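Local coordinates for esterase (Xanthomonas oryzae pv. oryzae, PDB 3H2J), which is probably a secreted alpha/beta-hydrolase-fold esterase that cleaves carboxylic ester bonds, perhaps including those of lipids, at residues Phe49-Ile54 against Ala145-Asp150. Residues are numbered along the deposited sequence; the frame is centred on the assembly and turned at random.
Sequences FTYATI and ASATID
T53 on the strand and D150 on the helix illustrate how one short polar bond can organise a buried strand-helix interface. With OG1 anti to the backbone N (chi1 -175°), T53 OG1 donates to D150 OD1 over 2.5 Å, and OD1 accepts through its anti lone pair, the one away from OD2. The same oxygen also pairs with R4, and OD2 with R153, so the carboxylate is held by three groups and its negative charge is probably stabilised.

Packing is densest on both sides of this bond. Next to it, the Y51 ring lies alongside the helix, pointing from D150 back to A147, and crosses the D150 side chain at about a right angle, the ring and carboxylate planes 79° apart; Y51 CE2 comes within 3.5 Å of D150 CB. Y51 OH makes a weak 2.6 Å bond to A147 O, but its stronger partner is S123 OG. I54 extends its CD1 back to the helix, pressing to 3.4 Å from S146 CB, tighter than usual for two carbons.

Beside this tight pair the polar groups are joined through a water, which donates to T53 OG1 at 2.7 Å and to I54 O at 2.9 Å, and also bonds S146 OG. Here I54, at the strand's end, is partly exposed, while the other touching residues are buried.

The two elements run nearly antiparallel, their axes 151° apart. Helix 141-161 thus lies against the C-terminal half of strand 43-54, which hydrogen-bonds with strands 7-16 and 60-71 at the antiparallel margin of the alpha/beta-hydrolase sheet, while T148 and I149 reach helix 177-192.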
# COMPACT_ATOMS: atom_id res chain seq x y z
N PHE A 49 10.55 1.53 -14.57
CA PHE A 49 9.85 2.01 -15.75
C PHE A 49 8.88 3.12 -15.40
O PHE A 49 8.55 3.35 -14.22
CB PHE A 49 9.10 0.85 -16.41
CG PHE A 49 8.05 0.21 -15.54
CD1 PHE A 49 6.70 0.56 -15.69
CD2 PHE A 49 8.39 -0.72 -14.57
CE1 PHE A 49 5.72 -0.01 -14.88
CE2 PHE A 49 7.42 -1.30 -13.75
CZ PHE A 49 6.08 -0.95 -13.91
N THR A 50 8.44 3.85 -16.42
CA THR A 50 7.47 4.91 -16.26
C THR A 50 6.37 4.56 -17.25
O THR A 50 6.62 3.85 -18.24
CB THR A 50 8.05 6.30 -16.57
OG1 THR A 50 8.50 6.35 -17.93
CG2 THR A 50 9.23 6.60 -15.64
N TYR A 51 5.16 5.03 -17.01
CA TYR A 51 4.05 4.70 -17.89
C TYR A 51 2.92 5.72 -17.83
O TYR A 51 2.90 6.59 -16.96
CB TYR A 51 3.51 3.31 -17.51
CG TYR A 51 3.00 3.24 -16.08
CD1 TYR A 51 3.89 3.12 -15.01
CD2 TYR A 51 1.64 3.32 -15.79
CE1 TYR A 51 3.44 3.09 -13.69
CE2 TYR A 51 1.18 3.29 -14.47
CZ TYR A 51 2.08 3.17 -13.42
OH TYR A 51 1.62 3.13 -12.12
N ALA A 52 1.99 5.59 -18.77
CA ALA A 52 0.83 6.46 -18.86
C ALA A 52 -0.32 5.86 -18.04
O ALA A 52 -0.54 4.66 -18.07
CB ALA A 52 0.39 6.61 -20.32
N THR A 53 -1.04 6.71 -17.33
CA THR A 53 -2.16 6.27 -16.52
C THR A 53 -3.12 7.45 -16.43
O THR A 53 -3.04 8.37 -17.24
CB THR A 53 -1.69 5.82 -15.11
OG1 THR A 53 -2.80 5.27 -14.39
CG2 THR A 53 -1.11 7.01 -14.34
N ILE A 54 -4.03 7.42 -15.46
CA ILE A 54 -4.98 8.51 -15.32
C ILE A 54 -4.95 9.16 -13.95
O ILE A 54 -4.49 8.55 -12.97
CB ILE A 54 -6.44 8.05 -15.58
CG1 ILE A 54 -6.84 6.93 -14.62
CG2 ILE A 54 -6.61 7.65 -17.03
CD1 ILE A 54 -6.09 5.64 -14.81
N ALA A 145 -5.79 1.95 -7.22
CA ALA A 145 -6.10 0.83 -8.10
C ALA A 145 -5.68 1.12 -9.53
O ALA A 145 -5.03 0.29 -10.17
CB ALA A 145 -7.59 0.53 -8.04
N SER A 146 -6.04 2.30 -10.04
CA SER A 146 -5.70 2.64 -11.42
C SER A 146 -4.19 2.68 -11.64
O SER A 146 -3.70 2.19 -12.66
CB SER A 146 -6.34 3.99 -11.81
OG SER A 146 -5.83 5.08 -11.06
N ALA A 147 -3.45 3.24 -10.69
CA ALA A 147 -2.00 3.31 -10.81
C ALA A 147 -1.38 1.91 -10.79
O ALA A 147 -0.42 1.64 -11.51
CB ALA A 147 -1.42 4.16 -9.69
N THR A 148 -1.94 1.03 -9.95
CA THR A 148 -1.43 -0.33 -9.84
C THR A 148 -1.73 -1.14 -11.10
O THR A 148 -0.85 -1.81 -11.65
CB THR A 148 -2.03 -1.04 -8.60
OG1 THR A 148 -1.65 -0.33 -7.42
CG2 THR A 148 -1.54 -2.48 -8.51
N ILE A 149 -2.98 -1.06 -11.56
CA ILE A 149 -3.41 -1.77 -12.76
C ILE A 149 -2.59 -1.34 -13.98
O ILE A 149 -2.12 -2.17 -14.76
CB ILE A 149 -4.91 -1.48 -13.04
CG1 ILE A 149 -5.77 -2.21 -12.02
CG2 ILE A 149 -5.27 -1.87 -14.48
CD1 ILE A 149 -7.21 -1.70 -11.95
N ASP A 150 -2.40 -0.04 -14.13
CA ASP A 150 -1.65 0.47 -15.26
C ASP A 150 -0.17 0.12 -15.15
O ASP A 150 0.51 -0.03 -16.16
CB ASP A 150 -1.88 1.97 -15.40
CG ASP A 150 -3.26 2.28 -15.93
OD1 ASP A 150 -3.70 3.44 -15.85
OD2 ASP A 150 -3.92 1.34 -16.44
O HOH W 1 -3.48 6.09 -11.87